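Local coordinates for protein leucine aminopeptidase A1, chloroplastic (Solanum lycopersicum, PDB 5D8N) that removes N-terminal amino acids, preferably leucine, from peptides as a magnesium-dependent homohexameric aminopeptidase and also acts as a protein-folding chaperone, at residues N54-A57 against K63-N66; P67-L72 against A143-D148. The protein carries 1 engineered substitution. All coordinates share one frame; numbering follows the deposited sequence.

Both contacts lie in the N-terminal domain, away from the metal and active sites, and they follow one another along the chain. Contact 1 closes the loop between strand 46-52 and helix 67-75 upon itself; it is partly buried, with Lys65 exposed and Phe64 and Met56 inside. Contact 2 is smaller but more buried, and sets the first turn of that helix against the end of strand 139-144. A direct backbone hydrogen bond and a water with three partners hold contact 1, whereas contact 2 relies on leucine packing and one bridging water. Asp55 to Ser146 and Asn66 to Ala145 hydrogen bonds join the two.

Contact 1: residues N54-A57 against K63-N66; sequences NDMA and KFKN
The ring of Phe64 is met obliquely by the terminal methyl of Met56, whose CE lies 3.4 Å from Phe64 CE1. The sulfur stands farther off, with Met56 SD 5.4 Å from the centre of the Phe64 ring and 38° off its normal, in a Met-aromatic contact. Bends at chi2 and chi3 bring the methyl back to the ring, although Met56 CB points away from 63-66. Outside the pair, Leu69 touches both side chains, while Ser81 and Ser84 of helix 79-86 touch Phe64.

The backbones join where Lys65 N donates to Ala57 O at 3.0 Å, nearly straight at 173°. Water 1 gives protons to Ala57 O and Asp55 O and accepts one from Asn66 N, 2.9 Å away. Asn66 CB packs against Asp55 O at 3.3 Å. With its CG anti to the backbone N, Asn66 serves as N-cap of helix 67-75, its OD1 accepting from Leu69 N. Thus the end of the 3-10 turn at 54-56 is tied to the start of the next helix: the water serves two carbonyls and the Asn66 amide, while the Lys65 amide bonds directly to Ala57 O, which thus takes two donors, beside an apolar sulfur-aromatic pair.

Contact 2: residues P67-L72 against A143-D148; sequences PLLQQL and ALASTD
Leu68 reaches the end of strand 139-144 with a single branch: its CD2 methyl lies 4.0 Å from Leu144 O and 4.1 Å from Ala145 CA. The partner surface is therefore mostly backbone, at the point where the strand gives way to a loop. Having CG anti to the backbone N (chi1 174°) carries this branch across to the strand end, while Leu68 CB rests 4.1 Å from Ala145 O. The neighbouring side chain adds a looser apolar touch, Leu69 CD1 to Ala145 CB at 4.4 Å. Between the two backbones sits water 2, which accepts from Leu68 N at 3.1 Å and donates to Ala145 O at 3.0 Å.

Further out, Asn66 ND2 also donates to Ala145 O, so this carbonyl receives both a side-chain amide and the water. The asparagine that caps the helix thereby links its first turn to the loop after the strand. Leu69 also packs on Met56 and Phe64, whereas the methyl of Ala145 meets Ile49 and Ala51 of the adjacent parallel strand 46-52. Backbone bonds from Ala143 and Ala145 to that strand fix the strand end and the residue after it within the mixed six-stranded sheet.

Helix 67-75 is thus packed at the C-terminal ends of interior strands of the N-terminal domain's sheet through weak methyl contacts, with direction supplied by polar groups: water 2 engages an amide of the helix's first turn, which has no preceding turn to bond to, and pairs it with the carbonyl of Ala145, just past the strand end.

Contact 1: residues N54-A57 against K63-N66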
loop_
_atom_site.group_PDB
_atom_site.type_symbol
_atom_site.label_atom_id
_atom_site.label_comp_id
_atom_site.label_asym_id
_atom_site.label_seq_id
_atom_site.Cartn_x
_atom_site.Cartn_y
_atom_site.Cartn_z
ATOM N N ASN A 54 -24.325 26.782 37.106
ATOM C CA ASN A 54 -25.210 27.623 37.903
ATOM C C ASN A 54 -24.861 27.615 39.391
ATOM O O ASN A 54 -24.996 28.640 40.068
ATOM C CB ASN A 54 -26.668 27.195 37.707
ATOM C CG ASN A 54 -27.222 27.539 36.328
ATOM O OD1 ASN A 54 -26.650 28.308 35.546
ATOM N ND2 ASN A 54 -28.391 26.976 36.040
ATOM N N ASP A 55 -24.436 26.463 39.907
ATOM C CA ASP A 55 -23.971 26.349 41.299
ATOM C C ASP A 55 -22.786 27.271 41.612
ATOM O O ASP A 55 -22.543 27.570 42.782
ATOM C CB ASP A 55 -23.503 24.928 41.620
ATOM C CG ASP A 55 -24.620 23.905 41.591
ATOM O OD1 ASP A 55 -25.795 24.280 41.778
ATOM O OD2 ASP A 55 -24.298 22.704 41.446
ATOM N N MET A 56 -22.030 27.678 40.592
ATOM C CA MET A 56 -20.846 28.532 40.779
ATOM C C MET A 56 -21.105 30.037 40.637
ATOM O O MET A 56 -20.175 30.849 40.631
ATOM C CB MET A 56 -19.758 28.117 39.784
ATOM C CG MET A 56 -19.298 26.683 39.952
ATOM S SD MET A 56 -18.705 26.323 41.617
ATOM C CE MET A 56 -17.376 27.522 41.729
ATOM N N ALA A 57 -22.369 30.435 40.570
ATOM C CA ALA A 57 -22.676 31.854 40.399
ATOM C C ALA A 57 -22.166 32.667 41.586
ATOM O O ALA A 57 -22.229 32.234 42.741
ATOM C CB ALA A 57 -24.174 32.060 40.233
ATOM N N LYS A 63 -18.686 36.666 45.931
ATOM C CA LYS A 63 -18.833 35.557 46.862
ATOM C C LYS A 63 -19.797 34.570 46.231
ATOM O O LYS A 63 -20.692 34.954 45.475
ATOM C CB LYS A 63 -19.336 36.031 48.226
ATOM C CG LYS A 63 -18.391 37.016 48.894
ATOM C CD LYS A 63 -17.482 36.360 49.920
ATOM C CE LYS A 63 -16.026 36.746 49.691
ATOM N NZ LYS A 63 -15.294 36.858 50.982
ATOM N N PHE A 64 -19.585 33.294 46.536
ATOM C CA PHE A 64 -20.472 32.239 46.052
ATOM C C PHE A 64 -21.893 32.494 46.547
ATOM O O PHE A 64 -22.092 32.687 47.744
ATOM C CB PHE A 64 -19.988 30.870 46.558
ATOM C CG PHE A 64 -18.689 30.423 45.954
ATOM C CD1 PHE A 64 -18.495 30.479 44.589
ATOM C CD2 PHE A 64 -17.700 29.868 46.740
ATOM C CE1 PHE A 64 -17.305 30.071 44.022
ATOM C CE2 PHE A 64 -16.507 29.448 46.187
ATOM C CZ PHE A 64 -16.304 29.558 44.825
ATOM N N LYS A 65 -22.869 32.359 45.653
ATOM C CA LYS A 65 -24.285 32.369 46.023
ATOM C C LYS A 65 -24.725 31.021 46.602
ATOM O O LYS A 65 -25.613 30.957 47.456
ATOM C CB LYS A 65 -25.138 32.699 44.793
ATOM C CG LYS A 65 -25.133 34.161 44.362
ATOM C CD LYS A 65 -26.099 34.376 43.205
ATOM C CE LYS A 65 -26.051 35.797 42.676
ATOM N NZ LYS A 65 -26.706 35.903 41.345
ATOM N N ASN A 66 -24.160 29.935 46.086
ATOM C CA ASN A 66 -24.484 28.614 46.610
ATOM C C ASN A 66 -24.224 28.520 48.119
ATOM O O ASN A 66 -23.117 28.747 48.582
ATOM C CB ASN A 66 -23.688 27.537 45.860
ATOM C CG ASN A 66 -23.972 26.136 46.360
ATOM O OD1 ASN A 66 -23.281 25.622 47.238
ATOM N ND2 ASN A 66 -24.961 25.494 45.763
HETATM O O HOH W 1 -22.075 29.786 44.053
#

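Contact 2: residues P67-L72 against A143-D148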
loop_
_atom_site.group_PDB
_atom_site.type_symbol
_atom_site.label_atom_id
_atom_site.label_comp_id
_atom_site.label_asym_id
_atom_site.label_seq_id
_atom_site.Cartn_x
_atom_site.Cartn_y
_atom_site.Cartn_z
ATOM N N PRO A 67 -25.226 28.083 48.887
ATOM C CA PRO A 67 -25.079 28.032 50.343
ATOM C C PRO A 67 -23.927 27.137 50.831
ATOM O O PRO A 67 -23.188 27.536 51.726
ATOM C CB PRO A 67 -26.435 27.479 50.814
ATOM C CG PRO A 67 -27.393 27.827 49.718
ATOM C CD PRO A 67 -26.595 27.765 48.443
ATOM N N LEU A 68 -23.835 25.912 50.309
ATOM C CA LEU A 68 -22.770 25.002 50.708
ATOM C C LEU A 68 -21.378 25.556 50.356
ATOM O O LEU A 68 -20.497 25.643 51.210
ATOM C CB LEU A 68 -22.971 23.642 50.049
ATOM C CG LEU A 68 -21.798 22.707 50.322
ATOM C CD1 LEU A 68 -21.666 22.470 51.817
ATOM C CD2 LEU A 68 -21.968 21.401 49.565
ATOM N N LEU A 69 -21.211 26.040 49.135
ATOM C CA LEU A 69 -19.928 26.619 48.747
ATOM C C LEU A 69 -19.610 27.910 49.499
ATOM O O LEU A 69 -18.474 28.130 49.929
ATOM C CB LEU A 69 -19.871 26.851 47.237
ATOM C CG LEU A 69 -19.945 25.579 46.394
ATOM C CD1 LEU A 69 -19.970 25.939 44.919
ATOM C CD2 LEU A 69 -18.758 24.689 46.701
ATOM N N GLN A 70 -20.619 28.743 49.709
ATOM C CA GLN A 70 -20.433 29.960 50.506
ATOM C C GLN A 70 -19.922 29.642 51.914
ATOM O O GLN A 70 -19.024 30.304 52.437
ATOM C CB GLN A 70 -21.739 30.756 50.578
ATOM C CG GLN A 70 -21.582 32.135 51.214
ATOM C CD GLN A 70 -22.054 32.161 52.647
ATOM O OE1 GLN A 70 -23.093 31.579 52.969
ATOM N NE2 GLN A 70 -21.280 32.807 53.520
ATOM N N GLN A 71 -20.487 28.615 52.539
ATOM C CA GLN A 71 -20.072 28.261 53.891
ATOM C C GLN A 71 -18.666 27.659 53.945
ATOM O O GLN A 71 -17.882 27.946 54.842
ATOM C CB GLN A 71 -21.064 27.259 54.478
ATOM C CG GLN A 71 -20.884 27.064 55.975
ATOM C CD GLN A 71 -22.081 26.404 56.636
ATOM O OE1 GLN A 71 -23.012 25.945 55.964
ATOM N NE2 GLN A 71 -22.020 26.287 57.961
ATOM N N LEU A 72 -18.360 26.755 53.025
ATOM C CA LEU A 72 -17.010 26.199 52.975
ATOM C C LEU A 72 -15.963 27.287 52.746
ATOM O O LEU A 72 -14.943 27.353 53.430
ATOM C CB LEU A 72 -16.919 25.154 51.874
ATOM C CG LEU A 72 -17.720 23.878 52.160
ATOM C CD1 LEU A 72 -17.794 23.016 50.908
ATOM C CD2 LEU A 72 -17.078 23.106 53.303
ATOM N N ALA A 143 -20.402 14.865 47.613
ATOM C CA ALA A 143 -21.700 15.523 47.700
ATOM C C ALA A 143 -21.977 16.388 46.466
ATOM O O ALA A 143 -21.048 16.778 45.756
ATOM C CB ALA A 143 -21.690 16.406 48.939
ATOM N N LEU A 144 -23.237 16.740 46.247
ATOM C CA LEU A 144 -23.619 17.750 45.250
ATOM C C LEU A 144 -23.725 19.118 45.886
ATOM O O LEU A 144 -24.175 19.243 47.016
ATOM C CB LEU A 144 -24.970 17.427 44.604
ATOM C CG LEU A 144 -25.054 16.045 43.969
ATOM C CD1 LEU A 144 -26.401 15.833 43.305
ATOM C CD2 LEU A 144 -23.935 15.869 42.948
ATOM N N ALA A 145 -23.321 20.157 45.170
ATOM C CA ALA A 145 -23.431 21.501 45.709
ATOM C C ALA A 145 -24.895 21.868 45.862
ATOM O O ALA A 145 -25.238 22.668 46.733
ATOM C CB ALA A 145 -22.732 22.512 44.825
ATOM N N SER A 146 -25.757 21.310 45.019
ATOM C CA SER A 146 -27.184 21.543 45.193
ATOM C C SER A 146 -28.032 20.316 44.881
ATOM O O SER A 146 -27.838 19.625 43.879
ATOM C CB SER A 146 -27.661 22.759 44.392
ATOM O OG SER A 146 -27.474 22.562 43.004
ATOM N N THR A 147 -28.954 20.049 45.801
ATOM C CA THR A 147 -30.001 19.041 45.639
ATOM C C THR A 147 -31.424 19.622 45.598
ATOM O O THR A 147 -32.392 18.863 45.656
ATOM C CB THR A 147 -29.918 18.022 46.800
ATOM O OG1 THR A 147 -30.033 18.703 48.061
ATOM C CG2 THR A 147 -28.564 17.267 46.763
ATOM N N ASP A 148 -31.578 20.937 45.425
ATOM C CA ASP A 148 -32.919 21.538 45.359
ATOM C C ASP A 148 -33.781 21.048 44.194
ATOM O O ASP A 148 -33.303 20.872 43.065
ATOM C CB ASP A 148 -32.862 23.075 45.339
ATOM C CG ASP A 148 -32.592 23.680 46.713
ATOM O OD1 ASP A 148 -32.744 22.978 47.739
ATOM O OD2 ASP A 148 -32.202 24.870 46.755
HETATM O O HOH W 2 -26.057 24.114 49.229
#